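Local atomic coordinates of unknown protein (Arabidopsis thaliana, PDB entry 2GM3), a protein that binds adenosine monophosphate through a universal stress protein fold, although its physiological role in the plant remains unknown. Residues Lys7-Val12 / Asp126-Gly131; Asp19-Ser24 / Gly85-Glu90; Lys47-His52 / Gly102-Ile107. All blocks are in the same frame, centred on the assembly; numbering follows the deposited sequence.

How the contacts relate
From the N terminus, the chain first lays down strand 6-11, whose partner, strand 127-132, arrives more than a hundred residues later; contact 1 therefore closes a long loop with contacts 2 and 3 both inside it. Contact 2 joins the loop before helix 25-39 to helix 81-99. Contact 3 pairs strand 46-54 with strand 102-109, and its closure crosses that of contact 2, since their segments come alternately along the chain. Strands 46-54 and 6-11 are neighbours, so contacts 1 and 3 belong to one parallel sheet. Helix 81-99 lies against it: L88 touches H52 and L89 touches I107, while both approach V12, which binds AMP.

Contact 1: residues Lys7-Val12 / Asp126-Gly131; sequences KVMVAV and DFLVVG. With AMP (adenosine monophosphate), chain G.
D126 grips K7 through both of the lysine's backbone polar atoms, using a side chain for one and a backbone NH for the other. Its carboxylate atom OD2 accepts K7 N at 2.5 Å through the anti lone pair, the one turned away from OD1. The first torsion (chi1 -66°) makes this possible by swinging CG beside the aspartate's own backbone N, on the side of K7. K7 O accepts two donors, D126 N and F127 N. With an alanine here the carboxylate is gone, and K7 N would probably be left without this acceptor, loosening the start of the strand pairing.

Beyond this clasp runs a parallel ladder, in which M9 O takes V129 N at 2.6 Å and V129 O takes A11 N. The face carrying V8, V10, F127 and V129 is buried under helix 25-39 and, at F127, under the second subunit, whose W33 meets the ring nearly perpendicularly; compact valines and a flat ring bury apolar surface there. V8 CG1 sits over the F127 ring, 4.0 Å from its centroid, in a CH-pi contact, and meets V129 CG2 at 3.6 Å. On the other face, selenomethionine M9 lies alongside L128, its CE 3.6 Å from L128 CD1, and I116 of helix 112-123 packs on both.

Small residues, A11 and G131, face the nucleotide near the strands' C-terminal ends. A11 CB comes 3.2 Å from AMP N3, and any CB on G131 would collide with the ribose O3'. The ribose O2' bridges the strands, donating to A11 O at 2.6 Å and accepting from G131 N at 3.0 Å. Adjacent inner strands holding a nucleotide at their C-terminal ends are characteristic of the Rossmann-like fold of universal stress proteins and the HUP clan.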
loop_
_atom_site.group_PDB
_atom_site.type_symbol
_atom_site.label_atom_id
_atom_site.label_comp_id
_atom_site.label_asym_id
_atom_site.label_seq_id
_atom_site.Cartn_x
_atom_site.Cartn_y
_atom_site.Cartn_z
ATOM N N LYS A 7 -0.899 -6.551 -11.323
ATOM C CA LYS A 7 0.060 -7.474 -10.683
ATOM C C LYS A 7 0.335 -7.021 -9.273
ATOM O O LYS A 7 0.896 -5.963 -9.035
ATOM C CB LYS A 7 1.379 -7.617 -11.465
ATOM C CG LYS A 7 1.235 -8.039 -12.950
ATOM C CD LYS A 7 2.544 -7.764 -13.691
ATOM C CE LYS A 7 2.297 -7.190 -15.098
ATOM N NZ LYS A 7 3.331 -6.152 -15.480
ATOM N N VAL A 8 -0.072 -7.846 -8.332
ATOM C CA VAL A 8 0.101 -7.569 -6.940
ATOM C C VAL A 8 1.207 -8.475 -6.393
ATOM O O VAL A 8 1.004 -9.689 -6.253
ATOM C CB VAL A 8 -1.201 -7.873 -6.206
ATOM C CG1 VAL A 8 -1.113 -7.433 -4.737
ATOM C CG2 VAL A 8 -2.364 -7.208 -6.913
HETATM N N MSE A 9 2.360 -7.881 -6.060
HETATM C CA MSE A 9 3.437 -8.643 -5.410
HETATM C C MSE A 9 3.194 -8.699 -3.912
HETATM O O MSE A 9 2.959 -7.662 -3.298
HETATM C CB MSE A 9 4.794 -8.015 -5.675
HETATM C CG MSE A 9 5.923 -8.942 -5.192
HETATM SE SE MSE A 9 7.646 -8.424 -5.855
HETATM C CE MSE A 9 8.379 -8.081 -4.254
ATOM N N VAL A 10 3.228 -9.896 -3.340
ATOM C CA VAL A 10 2.923 -10.085 -1.912
ATOM C C VAL A 10 4.117 -10.761 -1.287
ATOM O O VAL A 10 4.465 -11.853 -1.679
ATOM C CB VAL A 10 1.680 -10.943 -1.696
ATOM C CG1 VAL A 10 1.419 -11.117 -0.222
ATOM C CG2 VAL A 10 0.446 -10.321 -2.364
ATOM N N ALA A 11 4.758 -10.089 -0.339
ATOM C CA ALA A 11 5.964 -10.564 0.269
ATOM C C ALA A 11 5.543 -11.419 1.460
ATOM O O ALA A 11 4.912 -10.919 2.399
ATOM C CB ALA A 11 6.798 -9.374 0.711
ATOM N N VAL A 12 5.886 -12.706 1.430
ATOM C CA VAL A 12 5.426 -13.650 2.454
ATOM C C VAL A 12 6.600 -14.284 3.177
ATOM O O VAL A 12 7.649 -14.591 2.577
ATOM C CB VAL A 12 4.480 -14.742 1.876
ATOM C CG1 VAL A 12 3.242 -14.108 1.180
ATOM C CG2 VAL A 12 5.186 -15.648 0.915
ATOM N N ASP A 126 2.504 -4.033 -10.211
ATOM C CA ASP A 126 1.866 -2.759 -10.153
ATOM C C ASP A 126 1.984 -2.227 -8.727
ATOM O O ASP A 126 2.198 -1.038 -8.539
ATOM C CB ASP A 126 0.435 -2.872 -10.608
ATOM C CG ASP A 126 0.328 -3.243 -12.070
ATOM O OD1 ASP A 126 0.756 -2.458 -12.940
ATOM O OD2 ASP A 126 -0.187 -4.337 -12.356
ATOM N N PHE A 127 1.851 -3.112 -7.740
ATOM C CA PHE A 127 2.170 -2.779 -6.387
ATOM C C PHE A 127 2.683 -3.917 -5.533
ATOM O O PHE A 127 2.535 -5.088 -5.884
ATOM C CB PHE A 127 1.032 -2.022 -5.697
ATOM C CG PHE A 127 -0.220 -2.818 -5.428
ATOM C CD1 PHE A 127 -0.551 -3.166 -4.132
ATOM C CD2 PHE A 127 -1.118 -3.117 -6.452
ATOM C CE1 PHE A 127 -1.747 -3.857 -3.853
ATOM C CE2 PHE A 127 -2.284 -3.795 -6.199
ATOM C CZ PHE A 127 -2.611 -4.169 -4.896
ATOM N N LEU A 128 3.256 -3.544 -4.387
ATOM C CA LEU A 128 3.808 -4.472 -3.405
ATOM C C LEU A 128 2.953 -4.449 -2.144
ATOM O O LEU A 128 2.669 -3.380 -1.596
ATOM C CB LEU A 128 5.245 -4.014 -3.072
ATOM C CG LEU A 128 6.025 -4.671 -1.942
ATOM C CD1 LEU A 128 6.109 -6.191 -2.181
ATOM C CD2 LEU A 128 7.385 -4.087 -1.799
ATOM N N VAL A 129 2.533 -5.616 -1.693
ATOM C CA VAL A 129 1.878 -5.752 -0.403
ATOM C C VAL A 129 2.847 -6.397 0.605
ATOM O O VAL A 129 3.421 -7.460 0.340
ATOM C CB VAL A 129 0.625 -6.627 -0.499
ATOM C CG1 VAL A 129 -0.020 -6.766 0.851
ATOM C CG2 VAL A 129 -0.379 -6.074 -1.507
ATOM N N VAL A 130 3.032 -5.736 1.739
ATOM C CA VAL A 130 3.790 -6.281 2.824
ATOM C C VAL A 130 2.926 -6.147 4.043
ATOM O O VAL A 130 2.171 -5.170 4.183
ATOM C CB VAL A 130 5.168 -5.527 3.056
ATOM C CG1 VAL A 130 6.127 -5.797 1.884
ATOM C CG2 VAL A 130 4.959 -4.024 3.214
ATOM N N GLY A 131 3.021 -7.139 4.916
ATOM C CA GLY A 131 2.484 -7.042 6.244
ATOM C C GLY A 131 3.420 -6.127 7.013
ATOM O O GLY A 131 4.444 -5.705 6.479
HETATM P P AMP G . 8.097 -5.841 9.303
HETATM O O1P AMP G . 9.349 -6.514 9.348
HETATM O O2P AMP G . 7.190 -6.146 10.436
HETATM O O3P AMP G . 8.106 -4.420 9.005
HETATM O "O5'" AMP G . 7.276 -6.406 8.060
HETATM C "C5'" AMP G . 6.875 -7.758 8.036
HETATM C "C4'" AMP G . 6.560 -8.062 6.596
HETATM O "O4'" AMP G . 7.765 -8.037 5.757
HETATM C "C3'" AMP G . 5.977 -9.434 6.405
HETATM O "O3'" AMP G . 4.549 -9.352 6.679
HETATM C "C2'" AMP G . 6.242 -9.658 4.924
HETATM O "O2'" AMP G . 5.206 -9.025 4.173
HETATM C "C1'" AMP G . 7.576 -8.957 4.693
HETATM N N9 AMP G . 8.663 -9.929 4.925
HETATM C C8 AMP G . 9.390 -10.117 6.051
HETATM N N7 AMP G . 10.276 -11.106 5.843
HETATM C C5 AMP G . 10.143 -11.518 4.577
HETATM C C6 AMP G . 10.770 -12.475 3.773
HETATM N N6 AMP G . 11.747 -13.249 4.210
HETATM N N1 AMP G . 10.354 -12.622 2.522
HETATM C C2 AMP G . 9.375 -11.906 2.005
HETATM N N3 AMP G . 8.752 -10.980 2.720
HETATM C C4 AMP G . 9.117 -10.768 3.999
#

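Contact 2: residues Asp19-Ser24 / Gly85-Glu90; sequences DYPNPS and GLHLLE
The loop leading from strand 6-11 into helix 25-39 leans on helix 81-99 through two prolines, P21 against H87 and P23 against L88. At the outer end P21 CB lies 3.4 Å from H87 CB. The next ring atom, P21 CG, rides over a face of the imidazole, 3.9 Å from its centroid, in a CH-pi contact. The histidine's CB points toward the loop, and chi1 -86° with chi2 -48° lays the ring alongside P21 with one face under CG.

A cis peptide bond precedes P21 and folds the Y20 ring back over the proline, so that P21 CG, near the rim of the tyrosine ring, touches both aromatic groups. Y20 CE2 itself comes obliquely to H87 CD2 at 4.4 Å. The tyrosine's polar end is held elsewhere, its OH bonded to the backbone O of R78.

The end of this loop reaches the nucleotide site. S24 is the N-cap of helix 25-39, its OG accepting C27 N, and it touches AMP; S26 and C27, in the first turn of the helix, bind the nucleotide. Prolines suit the approach to this cap because their rings restrict the backbone and offer apolar surface to the neighbouring helix.

Deeper in, the contact is made by one branch of L88. CG lies anti to the leucine's backbone N (chi1 -158°), which extends CD1 across to the loop. There it meets P23 CA at 3.4 Å and P23 CB at 3.9 Å, with the carbonyl oxygens of P21 and N22 also near CD1. P23 also packs on F91 and F92 of the same helix. The other branch of L88, CD2, turns from the loop toward the sheet, approaching H52 ND1 and the backbone O of V12.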
loop_
_atom_site.group_PDB
_atom_site.type_symbol
_atom_site.label_atom_id
_atom_site.label_comp_id
_atom_site.label_asym_id
_atom_site.label_seq_id
_atom_site.Cartn_x
_atom_site.Cartn_y
_atom_site.Cartn_z
ATOM N N ASP A 19 4.027 -22.624 14.976
ATOM C CA ASP A 19 4.742 -23.758 14.420
ATOM C C ASP A 19 4.822 -23.730 12.873
ATOM O O ASP A 19 3.995 -23.149 12.166
ATOM C CB ASP A 19 4.205 -25.089 14.959
ATOM C CG ASP A 19 4.987 -25.578 16.178
ATOM O OD1 ASP A 19 6.050 -24.983 16.469
ATOM O OD2 ASP A 19 4.557 -26.555 16.848
ATOM N N TYR A 20 5.874 -24.346 12.375
ATOM C CA TYR A 20 6.144 -24.434 10.966
ATOM C C TYR A 20 5.169 -25.469 10.362
ATOM O O TYR A 20 4.744 -26.418 11.053
ATOM C CB TYR A 20 7.669 -24.768 10.863
ATOM C CG TYR A 20 8.108 -26.044 10.161
ATOM C CD1 TYR A 20 7.944 -27.275 10.767
ATOM C CD2 TYR A 20 8.738 -26.006 8.898
ATOM C CE1 TYR A 20 8.345 -28.449 10.135
ATOM C CE2 TYR A 20 9.154 -27.180 8.247
ATOM C CZ TYR A 20 8.944 -28.395 8.872
ATOM O OH TYR A 20 9.349 -29.593 8.284
ATOM N N PRO A 21 4.822 -25.292 9.081
ATOM C CA PRO A 21 5.227 -24.207 8.190
ATOM C C PRO A 21 4.292 -22.989 7.993
ATOM O O PRO A 21 4.166 -22.455 6.869
ATOM C CB PRO A 21 5.583 -24.959 6.885
ATOM C CG PRO A 21 5.093 -26.446 7.123
ATOM C CD PRO A 21 4.187 -26.375 8.325
ATOM N N ASN A 22 3.716 -22.524 9.099
ATOM C CA ASN A 22 2.802 -21.396 9.072
ATOM C C ASN A 22 3.415 -20.116 8.564
ATOM O O ASN A 22 4.572 -19.811 8.904
ATOM C CB ASN A 22 2.252 -21.201 10.454
ATOM C CG ASN A 22 1.531 -22.392 10.892
ATOM O OD1 ASN A 22 0.743 -22.929 10.133
ATOM N ND2 ASN A 22 1.835 -22.879 12.076
ATOM N N PRO A 23 2.646 -19.354 7.752
ATOM C CA PRO A 23 3.046 -17.974 7.386
ATOM C C PRO A 23 3.052 -17.082 8.615
ATOM O O PRO A 23 2.376 -17.374 9.592
ATOM C CB PRO A 23 1.912 -17.520 6.480
ATOM C CG PRO A 23 0.695 -18.401 6.942
ATOM C CD PRO A 23 1.347 -19.735 7.168
ATOM N N SER A 24 3.808 -15.998 8.573
ATOM C CA SER A 24 3.755 -15.006 9.652
ATOM C C SER A 24 2.334 -14.446 9.734
ATOM O O SER A 24 1.647 -14.337 8.710
ATOM C CB SER A 24 4.775 -13.896 9.398
ATOM O OG SER A 24 4.378 -13.009 8.370
ATOM N N GLY A 85 10.536 -22.406 3.029
ATOM C CA GLY A 85 10.154 -21.560 1.921
ATOM C C GLY A 85 9.042 -22.113 1.027
ATOM O O GLY A 85 8.036 -21.413 0.765
ATOM N N LEU A 86 9.234 -23.333 0.531
ATOM C CA LEU A 86 8.313 -23.916 -0.430
ATOM C C LEU A 86 6.927 -24.140 0.203
ATOM O O LEU A 86 5.914 -23.830 -0.401
ATOM C CB LEU A 86 8.896 -25.231 -1.035
ATOM C CG LEU A 86 10.171 -25.093 -1.874
ATOM C CD1 LEU A 86 10.776 -26.428 -2.274
ATOM C CD2 LEU A 86 9.916 -24.272 -3.129
ATOM N N HIS A 87 6.907 -24.665 1.426
ATOM C CA HIS A 87 5.657 -24.938 2.159
ATOM C C HIS A 87 4.856 -23.645 2.318
ATOM O O HIS A 87 3.639 -23.607 2.259
ATOM C CB HIS A 87 5.959 -25.434 3.578
ATOM C CG HIS A 87 6.189 -26.908 3.690
ATOM N ND1 HIS A 87 5.353 -27.845 3.121
ATOM C CD2 HIS A 87 7.140 -27.610 4.353
ATOM C CE1 HIS A 87 5.790 -29.061 3.410
ATOM N NE2 HIS A 87 6.865 -28.946 4.169
ATOM N N LEU A 88 5.592 -22.577 2.533
ATOM C CA LEU A 88 5.037 -21.275 2.650
ATOM C C LEU A 88 4.328 -20.843 1.354
ATOM O O LEU A 88 3.163 -20.409 1.380
ATOM C CB LEU A 88 6.177 -20.325 2.970
ATOM C CG LEU A 88 5.925 -18.997 3.637
ATOM C CD1 LEU A 88 5.003 -19.205 4.836
ATOM C CD2 LEU A 88 7.271 -18.515 4.088
ATOM N N LEU A 89 5.043 -20.940 0.238
ATOM C CA LEU A 89 4.509 -20.664 -1.088
ATOM C C LEU A 89 3.280 -21.490 -1.407
ATOM O O LEU A 89 2.309 -20.981 -1.939
ATOM C CB LEU A 89 5.565 -21.005 -2.124
ATOM C CG LEU A 89 6.332 -19.804 -2.651
ATOM C CD1 LEU A 89 6.559 -18.704 -1.645
ATOM C CD2 LEU A 89 7.607 -20.342 -3.270
ATOM N N GLU A 90 3.343 -22.778 -1.091
ATOM C CA GLU A 90 2.248 -23.682 -1.328
ATOM C C GLU A 90 0.975 -23.296 -0.551
ATOM O O GLU A 90 -0.145 -23.444 -1.070
ATOM C CB GLU A 90 2.675 -25.112 -1.001
ATOM C CG GLU A 90 1.659 -26.141 -1.393
ATOM C CD GLU A 90 2.109 -27.563 -1.145
ATOM O OE1 GLU A 90 3.133 -27.798 -0.467
ATOM O OE2 GLU A 90 1.420 -28.474 -1.635
#

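Contact 3: residues Lys47-His52 / Gly102-Ile107; sequences KILLLH and GCEAWI
L50 and A105 meet at the middle of the paired strands, CB to CB at 3.7 Å, where the bare methyl of A105 lets L50 CD1 lie against it too, at 3.8 Å. I48 and C103 lie on this same face, where helix 81-99 packs. On the other face W106 fills the space beside L49 and L51. Its CG stands between backbone N and carbonyl carbon (chi1 71°), which swings the indole across to the neighbouring strand. There L49 CB meets the ring edge at CZ3, 3.9 Å away, L51 CD1 approaches NE1 at 3.5 Å, and L50 O lies above the ring near its rim. The indole NE1 itself is bonded to E119.

Between the faces runs the parallel ladder: I48 O takes E104 N at 2.8 Å, and E104 O takes L50 N at 2.7 Å. At one end H52 ND1 bonds to V12 O near AMP. At the other, the aliphatic CE of K47 rests on E104 CG at 3.6 Å, while K47 NZ and E104 OE2 form only a long salt bridge. The strands are thus joined chiefly by backbone bonds and apolar contacts, and the charged pair is likely to add little.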
loop_
_atom_site.group_PDB
_atom_site.type_symbol
_atom_site.label_atom_id
_atom_site.label_comp_id
_atom_site.label_asym_id
_atom_site.label_seq_id
_atom_site.Cartn_x
_atom_site.Cartn_y
_atom_site.Cartn_z
ATOM N N LYS A 47 -3.539 -10.379 -10.519
ATOM C CA LYS A 47 -2.638 -11.516 -10.497
ATOM C C LYS A 47 -1.693 -11.370 -9.295
ATOM O O LYS A 47 -1.082 -10.333 -9.099
ATOM C CB LYS A 47 -1.853 -11.569 -11.817
ATOM C CG LYS A 47 -0.854 -12.700 -11.884
ATOM C CD LYS A 47 -0.278 -12.902 -13.261
ATOM C CE LYS A 47 0.725 -14.047 -13.227
ATOM N NZ LYS A 47 0.825 -14.748 -14.560
ATOM N N ILE A 48 -1.588 -12.405 -8.484
ATOM C CA ILE A 48 -0.803 -12.320 -7.280
ATOM C C ILE A 48 0.588 -12.906 -7.531
ATOM O O ILE A 48 0.726 -14.023 -8.058
ATOM C CB ILE A 48 -1.489 -13.053 -6.165
ATOM C CG1 ILE A 48 -2.933 -12.542 -6.029
ATOM C CG2 ILE A 48 -0.700 -12.934 -4.875
ATOM C CD1 ILE A 48 -3.142 -11.022 -5.760
ATOM N N LEU A 49 1.615 -12.133 -7.194
ATOM C CA LEU A 49 2.991 -12.592 -7.338
ATOM C C LEU A 49 3.544 -12.789 -5.914
ATOM O O LEU A 49 3.730 -11.840 -5.196
ATOM C CB LEU A 49 3.823 -11.588 -8.156
ATOM C CG LEU A 49 3.241 -11.229 -9.507
ATOM C CD1 LEU A 49 3.951 -10.052 -10.075
ATOM C CD2 LEU A 49 3.343 -12.390 -10.481
ATOM N N LEU A 50 3.731 -14.038 -5.511
ATOM C CA LEU A 50 4.115 -14.352 -4.154
ATOM C C LEU A 50 5.605 -14.528 -4.068
ATOM O O LEU A 50 6.159 -15.412 -4.705
ATOM C CB LEU A 50 3.434 -15.623 -3.705
ATOM C CG LEU A 50 1.916 -15.619 -3.594
ATOM C CD1 LEU A 50 1.421 -17.002 -3.739
ATOM C CD2 LEU A 50 1.492 -14.998 -2.180
ATOM N N LEU A 51 6.263 -13.661 -3.306
ATOM C CA LEU A 51 7.686 -13.773 -3.144
ATOM C C LEU A 51 8.067 -14.075 -1.687
ATOM O O LEU A 51 7.648 -13.363 -0.757
ATOM C CB LEU A 51 8.361 -12.516 -3.635
ATOM C CG LEU A 51 9.813 -12.333 -3.200
ATOM C CD1 LEU A 51 10.785 -13.227 -3.951
ATOM C CD2 LEU A 51 10.184 -10.867 -3.397
ATOM N N HIS A 52 8.882 -15.121 -1.516
ATOM C CA HIS A 52 9.508 -15.408 -0.234
ATOM C C HIS A 52 10.980 -15.187 -0.341
ATOM O O HIS A 52 11.638 -15.708 -1.244
ATOM C CB HIS A 52 9.267 -16.852 0.199
ATOM C CG HIS A 52 9.990 -17.210 1.451
ATOM N ND1 HIS A 52 9.664 -16.671 2.677
ATOM C CD2 HIS A 52 11.036 -18.044 1.673
ATOM C CE1 HIS A 52 10.466 -17.166 3.605
ATOM N NE2 HIS A 52 11.293 -18.019 3.025
ATOM N N GLY A 102 -5.286 -15.985 -10.365
ATOM C CA GLY A 102 -4.000 -16.384 -10.929
ATOM C C GLY A 102 -2.875 -15.938 -9.983
ATOM O O GLY A 102 -2.943 -14.859 -9.355
ATOM N N CYS A 103 -1.852 -16.778 -9.868
ATOM C CA CYS A 103 -0.695 -16.448 -9.073
ATOM C C CYS A 103 0.589 -17.041 -9.620
ATOM O O CYS A 103 0.579 -18.001 -10.386
ATOM C CB CYS A 103 -0.886 -16.898 -7.613
ATOM S SG CYS A 103 -1.064 -18.648 -7.390
ATOM N N GLU A 104 1.691 -16.443 -9.210
ATOM C CA GLU A 104 3.015 -16.962 -9.431
ATOM C C GLU A 104 3.750 -16.858 -8.129
ATOM O O GLU A 104 3.689 -15.836 -7.459
ATOM C CB GLU A 104 3.730 -16.128 -10.471
ATOM C CG GLU A 104 3.170 -16.347 -11.840
ATOM C CD GLU A 104 4.119 -15.909 -12.948
ATOM O OE1 GLU A 104 4.879 -14.927 -12.776
ATOM O OE2 GLU A 104 4.096 -16.562 -13.999
ATOM N N ALA A 105 4.461 -17.905 -7.755
ATOM C CA ALA A 105 5.153 -17.875 -6.475
ATOM C C ALA A 105 6.557 -18.385 -6.654
ATOM O O ALA A 105 6.779 -19.371 -7.345
ATOM C CB ALA A 105 4.408 -18.709 -5.445
ATOM N N TRP A 106 7.511 -17.695 -6.033
ATOM C CA TRP A 106 8.893 -18.144 -6.100
ATOM C C TRP A 106 9.697 -17.650 -4.915
ATOM O O TRP A 106 9.229 -16.815 -4.103
ATOM C CB TRP A 106 9.530 -17.707 -7.402
ATOM C CG TRP A 106 9.770 -16.277 -7.447
ATOM C CD1 TRP A 106 10.941 -15.646 -7.207
ATOM C CD2 TRP A 106 8.810 -15.258 -7.728
ATOM N NE1 TRP A 106 10.777 -14.307 -7.305
ATOM C CE2 TRP A 106 9.481 -14.031 -7.641
ATOM C CE3 TRP A 106 7.449 -15.268 -8.061
ATOM C CZ2 TRP A 106 8.842 -12.793 -7.881
ATOM C CZ3 TRP A 106 6.813 -14.042 -8.312
ATOM C CH2 TRP A 106 7.511 -12.821 -8.204
ATOM N N ILE A 107 10.919 -18.169 -4.843
ATOM C CA ILE A 107 11.831 -17.889 -3.764
ATOM C C ILE A 107 13.078 -17.236 -4.329
ATOM O O ILE A 107 13.568 -17.639 -5.376
ATOM C CB ILE A 107 12.188 -19.201 -3.047
ATOM C CG1 ILE A 107 10.921 -19.742 -2.359
ATOM C CG2 ILE A 107 13.343 -18.965 -2.050
ATOM C CD1 ILE A 107 11.011 -21.121 -1.718
#